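PDB 5O2X: glycoside hydrolase family 61 from Trichoderma reesei QM6a, which is a copper-dependent lytic polysaccharide monooxygenase of family AA9, probably cleaving cellulose chains by oxidation. Local coordinates for residues Glu110-Asp115 and Thr223-Leu228; Ile90-Ala95 and Tyr153-Glu158; Gly11-Ala16 and Thr240-Ala245. One frame throughout, in Å; residues are numbered along the deposited sequence. Where two conformers were deposited one is given.

Contact 1: residues Glu110-Asp115 and Thr223-Leu228; sequences EFFKID and TVVSGL. With MAN (alpha-D-mannopyranose), chain J; MAN (alpha-D-mannopyranose), chain K; SO4 (sulfate ion), chain V.
The Phe112 ring meets Val225 through CD2. Val225 CG2 approaches obliquely, 3.9 Å from Phe112 CD2. CG of Phe112 stands between its own backbone N and carbonyl carbon (chi1 54°), which carries the ring toward Val225. Pro190 touches both Phe112 and Val225, and Leu94, Leu148 and Tyr153 also touch the Phe112 side chain. One direct backbone bond joins the segments: Val225 N donates to Lys113 O at 3.0 Å, almost straight (164°). A water links Lys113 N and Thr223 O, accepting from the first and donating to the second. Segment 223-228 probably belongs to the C-terminal part once predicted to be a linker; here it packs along strand 110-121 of the catalytic domain. A type II turn from Val225 to Leu228 folds Leu228 back, and its CD1 sits 4.0 Å from Ile114 CB. The Lys113 chain crosses Val224 at about a right angle, with Lys113 CD 3.6 Å from Val224 CG2. Its NZ bonds to the carbonyls of Pro220 and Pro222. Thr223 OG1 and Ser226 OG each carry a covalently attached mannose. Thr223 N also bonds to a sulfate, probably picked up during crystallisation.

Contact 2: residues Ile90-Ala95 and Tyr153-Glu158; sequences IVDYLA and YVLRHE
His157 ND1 donates to Asp92 OD1 at 2.8 Å. The oxygen lies close to the imidazole plane and is met on its syn side, 27° out of the carboxylate plane. His157 NE2 bonds to Trp79, and its ring stacks on Phe77. On the other face of the sheet, Arg156 grips Glu158 end-on in a salt bridge, NH1 to OE1 (2.8 Å) and NH2 to OE2 (2.9 Å). Both oxygens are approached from above the carboxylate plane. The Arg156 chain is extended from CG to NE and runs alongside Tyr93, bringing NH1 3.4 Å from Tyr93 CE1. Arg156 NE and NH2 also bond to the carbonyls of Ile55 and Ile54. An alanine in place of Arg156 would remove these links, and is likely to leave the buried Glu158 carboxylate without its charge mate. Tyr199 OH bonds to both Glu158 OE1 and Tyr93 OH. Three hydrogen-bonded pairs, Val91-Glu158, Tyr93-Arg156 and Ala95-Val154, join the antiparallel backbones. Leu94 CD2 packs on Leu155 CD1 at 3.8 Å and on Tyr153 CB. The pair lies inside the AA9 beta-sandwich: strand 110-121 flanks 90-96, strand 172-183 flanks 151-161, and strand 74-80 covers the face bearing Asp92 and Leu155.

Contact 3: residues Gly11-Ala16 and Thr240-Ala245; sequences GVWYQA and TATASA. With MAN (alpha-D-mannopyranose), chain P; MAN (alpha-D-mannopyranose), chain O; MAN (alpha-D-mannopyranose), chain Q; MAN (alpha-D-mannopyranose), chain R.
Strands 12-15 and 241-243 run parallel with a marked twist, their axes 41° apart. Gly11 O accepts from Thr240 N at 2.8 Å and, longer and more bent, from Ala241 N. Trp13 bonds through both its N and its O to strand 241-243, reaching the residues before and after Thr242: its N donates to Ala241 O (2.9 Å, 176°), and its O accepts from Ala243 N (2.9 Å). A water bridges Gln15 N and Ala243 O. Ala243 CB touches both Val12 CG1 (3.5 Å) and Tyr14 CE2 (3.6 Å), approaching the tyrosine ring obliquely. Tyr14 OH shares a hydrogen bond of 2.7 Å with O2 of the chain R mannose. On the other side of the sheet, the mannose on Thr242 OG1 lies over one face of the Trp13 indole, its O4 3.2 Å above the plane and offset toward the rim. With CG opposite the backbone N (chi1 -171°), the indole reaches under that sugar, whose C5 and C6 pass over the six-membered ring. Thr240 and Ser244 also carry mannose. A side chain at Gly11 would run into the Thr240 mannose. Strand 241-243 is the outermost strand of a mixed sheet, paired in parallel with 12-15, consistent with a predicted linker being an integral part of the AA9 catalytic domain.

From the N terminus, the chain first passes through 11-16, which opens the loop that contact 3 closes only near the C terminus, at 240-245. Contacts 1 and 2 both lie within that span. Segment 90-95 comes next and begins contact 2. Segment 110-115 follows before contact 2 closes at 153-158, and contact 1 closes later at 223-228, so these two cross. They also touch, since strands 90-96 and 110-121 are neighbours in one sheet: Phe112 N lies 2.8 Å from Leu94 O. Contact 2 joins two strands inside that sheet. Contacts 1 and 3, centres about 26 Å apart, hold the C-terminal part of the chain, probably the predicted linker, to two different sheets.

Contact 1: residues Glu110-Asp115 and Thr223-Leu228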
loop_
_atom_site.group_PDB
_atom_site.type_symbol
_atom_site.label_atom_id
_atom_site.label_comp_id
_atom_site.label_asym_id
_atom_site.label_seq_id
_atom_site.Cartn_x
_atom_site.Cartn_y
_atom_site.Cartn_z
ATOM N N GLU A 110 9.677 -8.916 5.468
ATOM C CA GLU A 110 9.140 -9.994 4.651
ATOM C C GLU A 110 7.616 -9.831 4.596
ATOM O O GLU A 110 6.885 -10.073 5.574
ATOM C CB GLU A 110 9.576 -11.343 5.202
ATOM C CG GLU A 110 11.087 -11.527 5.105
ATOM C CD GLU A 110 11.585 -12.775 5.745
ATOM O OE1 GLU A 110 10.773 -13.615 6.157
ATOM O OE2 GLU A 110 12.823 -12.910 5.844
ATOM N N PHE A 111 7.155 -9.397 3.434
ATOM C CA PHE A 111 5.787 -8.969 3.221
ATOM C C PHE A 111 4.889 -10.135 2.856
ATOM O O PHE A 111 5.187 -10.909 1.937
ATOM C CB PHE A 111 5.741 -7.951 2.089
ATOM C CG PHE A 111 6.415 -6.663 2.436
ATOM C CD1 PHE A 111 5.773 -5.712 3.216
ATOM C CD2 PHE A 111 7.719 -6.410 2.028
ATOM C CE1 PHE A 111 6.400 -4.524 3.583
ATOM C CE2 PHE A 111 8.355 -5.240 2.409
ATOM C CZ PHE A 111 7.697 -4.287 3.162
ATOM N N PHE A 112 3.744 -10.239 3.546
ATOM C CA PHE A 112 2.671 -11.150 3.162
ATOM C C PHE A 112 1.479 -10.305 2.698
ATOM O O PHE A 112 1.189 -9.242 3.246
ATOM C CB PHE A 112 2.304 -12.137 4.287
ATOM C CG PHE A 112 1.969 -11.520 5.623
ATOM C CD1 PHE A 112 2.978 -11.297 6.579
ATOM C CD2 PHE A 112 0.675 -11.211 5.965
ATOM C CE1 PHE A 112 2.673 -10.779 7.795
ATOM C CE2 PHE A 112 0.374 -10.705 7.213
ATOM C CZ PHE A 112 1.365 -10.480 8.140
ATOM N N LYS A 113 0.814 -10.798 1.647
ATOM C CA LYS A 113 -0.253 -10.037 1.008
ATOM C C LYS A 113 -1.581 -10.267 1.703
ATOM O O LYS A 113 -2.038 -11.426 1.821
ATOM C CB LYS A 113 -0.340 -10.438 -0.468
ATOM C CG LYS A 113 -1.307 -9.576 -1.256
ATOM C CD LYS A 113 -1.478 -10.002 -2.701
ATOM C CE LYS A 113 -0.320 -9.563 -3.586
ATOM N NZ LYS A 113 -0.373 -10.288 -4.893
ATOM N N ILE A 114 -2.202 -9.190 2.153
ATOM C CA ILE A 114 -3.506 -9.281 2.813
ATOM C C ILE A 114 -4.693 -8.893 1.940
ATOM O O ILE A 114 -5.808 -9.267 2.295
ATOM C CB ILE A 114 -3.525 -8.525 4.167
ATOM C CG1 ILE A 114 -3.322 -7.029 4.030
ATOM C CG2 ILE A 114 -2.533 -9.166 5.128
ATOM C CD1 ILE A 114 -3.651 -6.257 5.304
ATOM N N ASP A 115 -4.487 -8.212 0.816
ATOM C CA ASP A 115 -5.555 -8.044 -0.162
ATOM C C ASP A 115 -4.933 -7.771 -1.504
ATOM O O ASP A 115 -3.727 -7.507 -1.647
ATOM C CB ASP A 115 -6.635 -7.008 0.241
ATOM C CG ASP A 115 -6.337 -5.566 -0.088
ATOM O OD1 ASP A 115 -5.151 -5.248 -0.300
ATOM O OD2 ASP A 115 -7.299 -4.757 -0.105
ATOM N N THR A 223 0.618 -14.806 -3.315
ATOM C CA THR A 223 -0.787 -15.019 -3.035
ATOM C C THR A 223 -1.297 -14.227 -1.838
ATOM O O THR A 223 -0.562 -14.058 -0.861
ATOM C CB THR A 223 -0.999 -16.606 -2.751
ATOM O OG1 THR A 223 -0.023 -17.021 -1.807
ATOM C CG2 THR A 223 -0.882 -17.423 -4.015
ATOM N N VAL A 224 -2.547 -13.803 -1.889
ATOM C CA VAL A 224 -3.230 -13.360 -0.696
ATOM C C VAL A 224 -3.290 -14.545 0.295
ATOM O O VAL A 224 -3.597 -15.667 -0.093
ATOM C CB VAL A 224 -4.660 -12.861 -1.004
ATOM C CG1 VAL A 224 -5.389 -12.474 0.290
ATOM C CG2 VAL A 224 -4.596 -11.655 -1.949
ATOM N N VAL A 225 -2.988 -14.257 1.544
ATOM C CA VAL A 225 -2.976 -15.310 2.585
ATOM C C VAL A 225 -4.321 -16.053 2.556
ATOM O O VAL A 225 -5.396 -15.465 2.475
ATOM C CB VAL A 225 -2.794 -14.638 3.961
ATOM C CG1 VAL A 225 -2.856 -15.667 5.056
ATOM C CG2 VAL A 225 -1.469 -13.885 4.039
ATOM N N SER A 226 -4.223 -17.392 2.662
ATOM C CA SER A 226 -5.424 -18.192 2.675
ATOM C C SER A 226 -6.360 -17.784 3.818
ATOM O O SER A 226 -5.951 -17.550 4.926
ATOM C CB SER A 226 -5.099 -19.656 2.831
ATOM O OG SER A 226 -6.331 -20.339 2.846
ATOM N N GLY A 227 -7.646 -17.762 3.508
ATOM C CA GLY A 227 -8.685 -17.447 4.470
ATOM C C GLY A 227 -9.081 -15.987 4.506
ATOM O O GLY A 227 -10.057 -15.644 5.172
ATOM N N LEU A 228 -8.339 -15.124 3.807
ATOM C CA LEU A 228 -8.691 -13.709 3.731
ATOM C C LEU A 228 -9.450 -13.447 2.428
ATOM O O LEU A 228 -9.072 -13.974 1.386
ATOM C CB LEU A 228 -7.430 -12.854 3.740
ATOM C CG LEU A 228 -6.492 -13.049 4.900
ATOM C CD1 LEU A 228 -5.344 -12.047 4.784
ATOM C CD2 LEU A 228 -7.208 -12.985 6.241
HETATM C C1 MAN J . -0.501 -17.272 -0.494
HETATM C C2 MAN J . 0.709 -17.296 0.404
HETATM C C3 MAN J . 1.616 -18.469 0.082
HETATM C C4 MAN J . 0.815 -19.762 0.068
HETATM C C5 MAN J . -0.366 -19.618 -0.842
HETATM C C6 MAN J . -1.192 -20.891 -0.729
HETATM O O2 MAN J . 0.251 -17.392 1.750
HETATM O O3 MAN J . 2.717 -18.550 1.015
HETATM O O4 MAN J . 1.751 -20.781 -0.347
HETATM O O5 MAN J . -1.192 -18.515 -0.508
HETATM O O6 MAN J . -1.936 -20.901 0.500
HETATM C C1 MAN K . -6.320 -21.735 2.782
HETATM C C2 MAN K . -7.745 -22.165 2.493
HETATM C C3 MAN K . -8.598 -21.719 3.679
HETATM C C4 MAN K . -8.060 -22.256 4.990
HETATM C C5 MAN K . -6.538 -22.007 5.097
HETATM C C6 MAN K . -5.817 -22.712 6.227
HETATM O O2 MAN K . -7.780 -23.576 2.211
HETATM O O3 MAN K . -9.932 -22.208 3.487
HETATM O O4 MAN K . -8.791 -21.613 6.046
HETATM O O5 MAN K . -5.787 -22.317 3.947
HETATM O O6 MAN K . -5.827 -24.124 6.062
HETATM S S SO4 V . 3.252 -17.341 -4.102
HETATM O O1 SO4 V . 4.492 -16.673 -4.623
HETATM O O2 SO4 V . 2.118 -17.002 -5.000
HETATM O O3 SO4 V . 3.023 -16.767 -2.788
HETATM O O4 SO4 V . 3.305 -18.852 -4.093
HETATM O O HOH W 1 1.455 -13.470 0.915
#

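Contact 2: residues Ile90-Ala95 and Tyr153-Glu158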
loop_
_atom_site.group_PDB
_atom_site.type_symbol
_atom_site.label_atom_id
_atom_site.label_comp_id
_atom_site.label_asym_id
_atom_site.label_seq_id
_atom_site.Cartn_x
_atom_site.Cartn_y
_atom_site.Cartn_z
ATOM N N ILE A 90 -4.658 -2.808 -7.105
ATOM C CA ILE A 90 -4.337 -2.307 -5.769
ATOM C C ILE A 90 -4.063 -3.518 -4.884
ATOM O O ILE A 90 -4.827 -4.506 -4.916
ATOM C CB ILE A 90 -5.494 -1.455 -5.194
ATOM C CG1 ILE A 90 -5.653 -0.200 -6.056
ATOM C CG2 ILE A 90 -5.216 -1.079 -3.743
ATOM C CD1 ILE A 90 -6.859 0.652 -5.710
ATOM N N VAL A 91 -2.965 -3.454 -4.119
ATOM C CA VAL A 91 -2.581 -4.538 -3.219
ATOM C C VAL A 91 -2.149 -3.956 -1.896
ATOM O O VAL A 91 -1.722 -2.806 -1.774
ATOM C CB VAL A 91 -1.416 -5.374 -3.842
ATOM C CG1 VAL A 91 -1.893 -6.179 -5.040
ATOM C CG2 VAL A 91 -0.206 -4.527 -4.182
ATOM N N ASP A 92 -2.226 -4.815 -0.864
ATOM C CA ASP A 92 -1.774 -4.453 0.475
ATOM C C ASP A 92 -1.024 -5.607 1.086
ATOM O O ASP A 92 -1.443 -6.777 0.955
ATOM C CB ASP A 92 -2.938 -4.100 1.419
ATOM C CG ASP A 92 -3.604 -2.818 0.994
ATOM O OD1 ASP A 92 -3.189 -1.733 1.440
ATOM O OD2 ASP A 92 -4.584 -2.871 0.177
ATOM N N TYR A 93 0.053 -5.273 1.792
ATOM C CA TYR A 93 0.886 -6.241 2.476
ATOM C C TYR A 93 1.125 -5.784 3.907
ATOM O O TYR A 93 1.072 -4.597 4.235
ATOM C CB TYR A 93 2.280 -6.341 1.835
ATOM C CG TYR A 93 2.304 -6.698 0.372
ATOM C CD1 TYR A 93 2.155 -5.729 -0.613
ATOM C CD2 TYR A 93 2.538 -7.998 -0.027
ATOM C CE1 TYR A 93 2.223 -6.032 -1.950
ATOM C CE2 TYR A 93 2.627 -8.316 -1.385
ATOM C CZ TYR A 93 2.467 -7.346 -2.339
ATOM O OH TYR A 93 2.573 -7.701 -3.656
ATOM N N LEU A 94 1.460 -6.772 4.756
ATOM C CA LEU A 94 2.022 -6.509 6.076
ATOM C C LEU A 94 3.384 -7.184 6.163
ATOM O O LEU A 94 3.586 -8.252 5.564
ATOM C CB LEU A 94 1.141 -7.039 7.199
ATOM C CG LEU A 94 -0.207 -6.369 7.347
ATOM C CD1 LEU A 94 -1.079 -7.107 8.324
ATOM C CD2 LEU A 94 -0.088 -4.937 7.817
ATOM N N ALA A 95 4.281 -6.633 6.977
ATOM C CA ALA A 95 5.538 -7.297 7.302
ATOM C C ALA A 95 5.800 -7.075 8.768
ATOM O O ALA A 95 5.750 -5.942 9.263
ATOM C CB ALA A 95 6.723 -6.768 6.507
ATOM N N TYR A 153 3.900 -4.036 12.737
ATOM C CA TYR A 153 3.974 -4.352 11.337
ATOM C C TYR A 153 4.082 -3.099 10.489
ATOM O O TYR A 153 3.443 -2.083 10.785
ATOM C CB TYR A 153 2.718 -5.077 10.848
ATOM C CG TYR A 153 2.442 -6.409 11.534
ATOM C CD1 TYR A 153 1.754 -6.466 12.748
ATOM C CD2 TYR A 153 2.826 -7.611 10.964
ATOM C CE1 TYR A 153 1.520 -7.686 13.414
ATOM C CE2 TYR A 153 2.589 -8.835 11.606
ATOM C CZ TYR A 153 1.900 -8.849 12.809
ATOM O OH TYR A 153 1.678 -10.077 13.414
ATOM N N VAL A 154 4.842 -3.196 9.398
ATOM C CA VAL A 154 4.745 -2.216 8.322
ATOM C C VAL A 154 3.603 -2.682 7.404
ATOM O O VAL A 154 3.601 -3.812 6.912
ATOM C CB VAL A 154 6.044 -2.083 7.551
ATOM C CG1 VAL A 154 5.859 -1.202 6.316
ATOM C CG2 VAL A 154 7.118 -1.464 8.434
ATOM N N LEU A 155 2.674 -1.755 7.174
ATOM C CA LEU A 155 1.570 -1.905 6.227
ATOM C C LEU A 155 2.024 -1.211 4.933
ATOM O O LEU A 155 2.274 -0.006 4.946
ATOM C CB LEU A 155 0.320 -1.277 6.818
ATOM C CG LEU A 155 -0.878 -1.027 5.953
ATOM C CD1 LEU A 155 -1.384 -2.306 5.409
ATOM C CD2 LEU A 155 -1.946 -0.284 6.748
ATOM N N ARG A 156 2.145 -1.977 3.863
ATOM C CA ARG A 156 2.594 -1.499 2.567
ATOM C C ARG A 156 1.418 -1.570 1.626
ATOM O O ARG A 156 1.019 -2.641 1.175
ATOM C CB ARG A 156 3.772 -2.341 2.072
ATOM C CG ARG A 156 4.346 -1.929 0.732
ATOM C CD ARG A 156 5.406 -2.917 0.264
ATOM N NE ARG A 156 6.029 -2.561 -1.009
ATOM C CZ ARG A 156 5.459 -2.703 -2.196
ATOM N NH1 ARG A 156 4.270 -3.291 -2.294
ATOM N NH2 ARG A 156 6.052 -2.256 -3.293
ATOM N N HIS A 157 0.851 -0.383 1.338
ATOM C CA HIS A 157 -0.280 -0.227 0.411
ATOM C C HIS A 157 0.256 0.221 -0.932
ATOM O O HIS A 157 1.207 1.008 -0.985
ATOM C CB HIS A 157 -1.199 0.845 1.011
ATOM C CG HIS A 157 -2.310 1.264 0.114
ATOM N ND1 HIS A 157 -3.407 0.508 -0.196
ATOM C CD2 HIS A 157 -2.483 2.400 -0.616
ATOM C CE1 HIS A 157 -4.202 1.170 -1.021
ATOM N NE2 HIS A 157 -3.668 2.335 -1.293
ATOM N N GLU A 158 -0.305 -0.251 -2.036
ATOM C CA GLU A 158 0.292 0.085 -3.318
ATOM C C GLU A 158 -0.766 0.074 -4.409
ATOM O O GLU A 158 -1.550 -0.861 -4.553
ATOM C CB GLU A 158 1.363 -0.961 -3.639
ATOM C CG GLU A 158 2.130 -0.776 -4.929
ATOM C CD GLU A 158 3.189 -1.845 -5.088
ATOM O OE1 GLU A 158 2.889 -3.015 -4.713
ATOM O OE2 GLU A 158 4.319 -1.533 -5.523
#

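Contact 3: residues Gly11-Ala16 and Thr240-Ala245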
loop_
_atom_site.group_PDB
_atom_site.type_symbol
_atom_site.label_atom_id
_atom_site.label_comp_id
_atom_site.label_asym_id
_atom_site.label_seq_id
_atom_site.Cartn_x
_atom_site.Cartn_y
_atom_site.Cartn_z
ATOM N N GLY A 11 -12.468 5.018 11.980
ATOM C CA GLY A 11 -12.912 6.354 12.249
ATOM C C GLY A 11 -11.908 7.352 12.813
ATOM O O GLY A 11 -12.223 8.533 13.002
ATOM N N VAL A 12 -10.689 6.874 13.104
ATOM C CA VAL A 12 -9.647 7.701 13.707
ATOM C C VAL A 12 -8.657 8.105 12.612
ATOM O O VAL A 12 -8.001 7.252 12.012
ATOM C CB VAL A 12 -8.945 6.953 14.845
ATOM C CG1 VAL A 12 -7.803 7.776 15.403
ATOM C CG2 VAL A 12 -9.905 6.537 15.932
ATOM N N TRP A 13 -8.588 9.395 12.358
ATOM C CA TRP A 13 -7.775 9.967 11.306
ATOM C C TRP A 13 -6.319 10.165 11.801
ATOM O O TRP A 13 -6.110 10.748 12.867
ATOM C CB TRP A 13 -8.366 11.342 10.956
ATOM C CG TRP A 13 -7.835 12.080 9.755
ATOM C CD1 TRP A 13 -8.443 12.178 8.556
ATOM C CD2 TRP A 13 -6.690 12.940 9.688
ATOM N NE1 TRP A 13 -7.743 13.023 7.736
ATOM C CE2 TRP A 13 -6.690 13.552 8.411
ATOM C CE3 TRP A 13 -5.710 13.327 10.604
ATOM C CZ2 TRP A 13 -5.693 14.497 8.024
ATOM C CZ3 TRP A 13 -4.767 14.292 10.210
ATOM C CH2 TRP A 13 -4.786 14.834 8.971
ATOM N N TYR A 14 -5.388 9.741 10.964
ATOM C CA TYR A 14 -3.952 9.986 11.146
ATOM C C TYR A 14 -3.405 10.717 9.942
ATOM O O TYR A 14 -3.622 10.297 8.799
ATOM C CB TYR A 14 -3.156 8.680 11.286
ATOM C CG TYR A 14 -3.455 7.907 12.543
ATOM C CD1 TYR A 14 -4.559 7.086 12.630
ATOM C CD2 TYR A 14 -2.608 8.006 13.643
ATOM C CE1 TYR A 14 -4.830 6.364 13.806
ATOM C CE2 TYR A 14 -2.869 7.323 14.811
ATOM C CZ TYR A 14 -3.986 6.495 14.890
ATOM O OH TYR A 14 -4.221 5.815 16.059
ATOM N N GLN A 15 -2.609 11.746 10.204
ATOM C CA GLN A 15 -1.885 12.427 9.150
ATOM C C GLN A 15 -0.871 11.465 8.537
ATOM O O GLN A 15 -0.079 10.853 9.246
ATOM C CB GLN A 15 -1.175 13.629 9.742
ATOM C CG GLN A 15 -0.516 14.565 8.732
ATOM C CD GLN A 15 0.117 15.783 9.405
ATOM O OE1 GLN A 15 0.493 15.755 10.568
ATOM N NE2 GLN A 15 0.267 16.841 8.634
ATOM N N ALA A 16 -0.863 11.356 7.217
ATOM C CA ALA A 16 0.146 10.550 6.556
ATOM C C ALA A 16 1.405 11.384 6.269
ATOM O O ALA A 16 1.419 12.592 6.493
ATOM C CB ALA A 16 -0.418 9.971 5.251
ATOM N N THR A 240 -14.198 10.458 12.564
ATOM C CA THR A 240 -14.926 11.074 13.651
ATOM C C THR A 240 -14.004 11.550 14.785
ATOM O O THR A 240 -14.513 12.112 15.762
ATOM C CB THR A 240 -15.997 10.118 14.185
ATOM O OG1 THR A 240 -15.308 9.051 14.818
ATOM C CG2 THR A 240 -16.873 9.557 13.080
ATOM N N ALA A 241 -12.684 11.333 14.649
ATOM C CA ALA A 241 -11.714 11.798 15.626
ATOM C C ALA A 241 -10.362 11.747 14.938
ATOM O O ALA A 241 -10.233 11.155 13.887
ATOM C CB ALA A 241 -11.744 10.912 16.843
ATOM N N THR A 242 -9.385 12.353 15.598
ATOM C CA THR A 242 -8.022 12.424 15.095
ATOM C C THR A 242 -7.059 11.952 16.172
ATOM O O THR A 242 -7.324 12.122 17.368
ATOM C CB THR A 242 -7.727 13.854 14.678
ATOM O OG1 THR A 242 -8.600 14.173 13.579
ATOM C CG2 THR A 242 -6.310 14.106 14.350
ATOM N N ALA A 243 -5.996 11.313 15.726
ATOM C CA ALA A 243 -4.925 10.887 16.602
ATOM C C ALA A 243 -3.604 11.218 15.968
ATOM O O ALA A 243 -3.501 11.510 14.788
ATOM C CB ALA A 243 -5.027 9.385 16.863
ATOM N N SER A 244 -2.538 11.115 16.756
ATOM C CA SER A 244 -1.197 11.316 16.308
ATOM C C SER A 244 -0.425 10.029 16.383
ATOM O O SER A 244 -0.717 9.138 17.186
ATOM C CB SER A 244 -0.511 12.341 17.183
ATOM O OG SER A 244 -1.159 13.574 17.039
ATOM N N ALA A 245 0.596 9.934 15.548
ATOM C CA ALA A 245 1.499 8.796 15.579
ATOM C C ALA A 245 2.141 8.687 16.977
ATOM O O ALA A 245 2.686 9.671 17.484
ATOM C CB ALA A 245 2.607 8.989 14.547
HETATM C C1 MAN P . -9.233 15.437 13.564
HETATM C C2 MAN P . -10.629 15.355 12.995
HETATM C C3 MAN P . -10.437 14.919 11.537
HETATM C C4 MAN P . -9.463 15.798 10.778
HETATM C C5 MAN P . -8.152 15.885 11.495
HETATM C C6 MAN P . -7.188 16.839 10.808
HETATM O O2 MAN P . -11.224 16.651 13.157
HETATM O O3 MAN P . -11.676 15.040 10.895
HETATM O O4 MAN P . -9.287 15.454 9.424
HETATM O O5 MAN P . -8.449 16.336 12.802
HETATM O O6 MAN P . -6.133 17.142 11.733
HETATM C C1 MAN O . -15.807 8.760 16.127
HETATM C C2 MAN O . -14.775 7.875 16.797
HETATM C C3 MAN O . -14.655 6.583 15.978
HETATM C C4 MAN O . -16.021 5.896 15.815
HETATM C C5 MAN O . -17.071 6.864 15.276
HETATM C C6 MAN O . -18.483 6.304 15.272
HETATM O O2 MAN O . -15.165 7.598 18.155
HETATM O O3 MAN O . -13.699 5.720 16.560
HETATM O O4 MAN O . -15.901 4.806 14.883
HETATM O O5 MAN O . -17.044 8.060 16.071
HETATM O O6 MAN O . -18.935 6.327 16.618
HETATM C C1 MAN Q . -0.584 14.640 17.852
HETATM C C2 MAN Q . -1.362 15.885 17.616
HETATM C C3 MAN Q . -1.131 16.294 16.172
HETATM C C4 MAN Q . 0.355 16.570 15.910
HETATM C C5 MAN Q . 1.168 15.342 16.273
HETATM C C6 MAN Q . 2.664 15.611 16.210
HETATM O O2 MAN Q . -0.885 16.840 18.550
HETATM O O3 MAN Q . -1.847 17.493 15.877
HETATM O O4 MAN Q . 0.541 16.813 14.519
HETATM O O5 MAN Q . 0.802 14.898 17.578
HETATM O O6 MAN Q . 3.006 16.617 17.172
HETATM C C1 MAN R . -0.404 5.365 19.012
HETATM C C2 MAN R . -1.698 6.010 18.595
HETATM C C3 MAN R . -2.462 6.547 19.779
HETATM C C4 MAN R . -2.585 5.474 20.867
HETATM C C5 MAN R . -1.235 4.850 21.206
HETATM C C6 MAN R . -1.386 3.669 22.153
HETATM O O2 MAN R . -2.462 4.991 17.914
HETATM O O3 MAN R . -3.743 7.001 19.371
HETATM O O4 MAN R . -3.114 6.061 22.049
HETATM O O5 MAN R . -0.589 4.372 20.013
HETATM O O6 MAN R . -0.126 3.138 22.506
HETATM O O HOH W 2 -2.373 12.998 12.858
#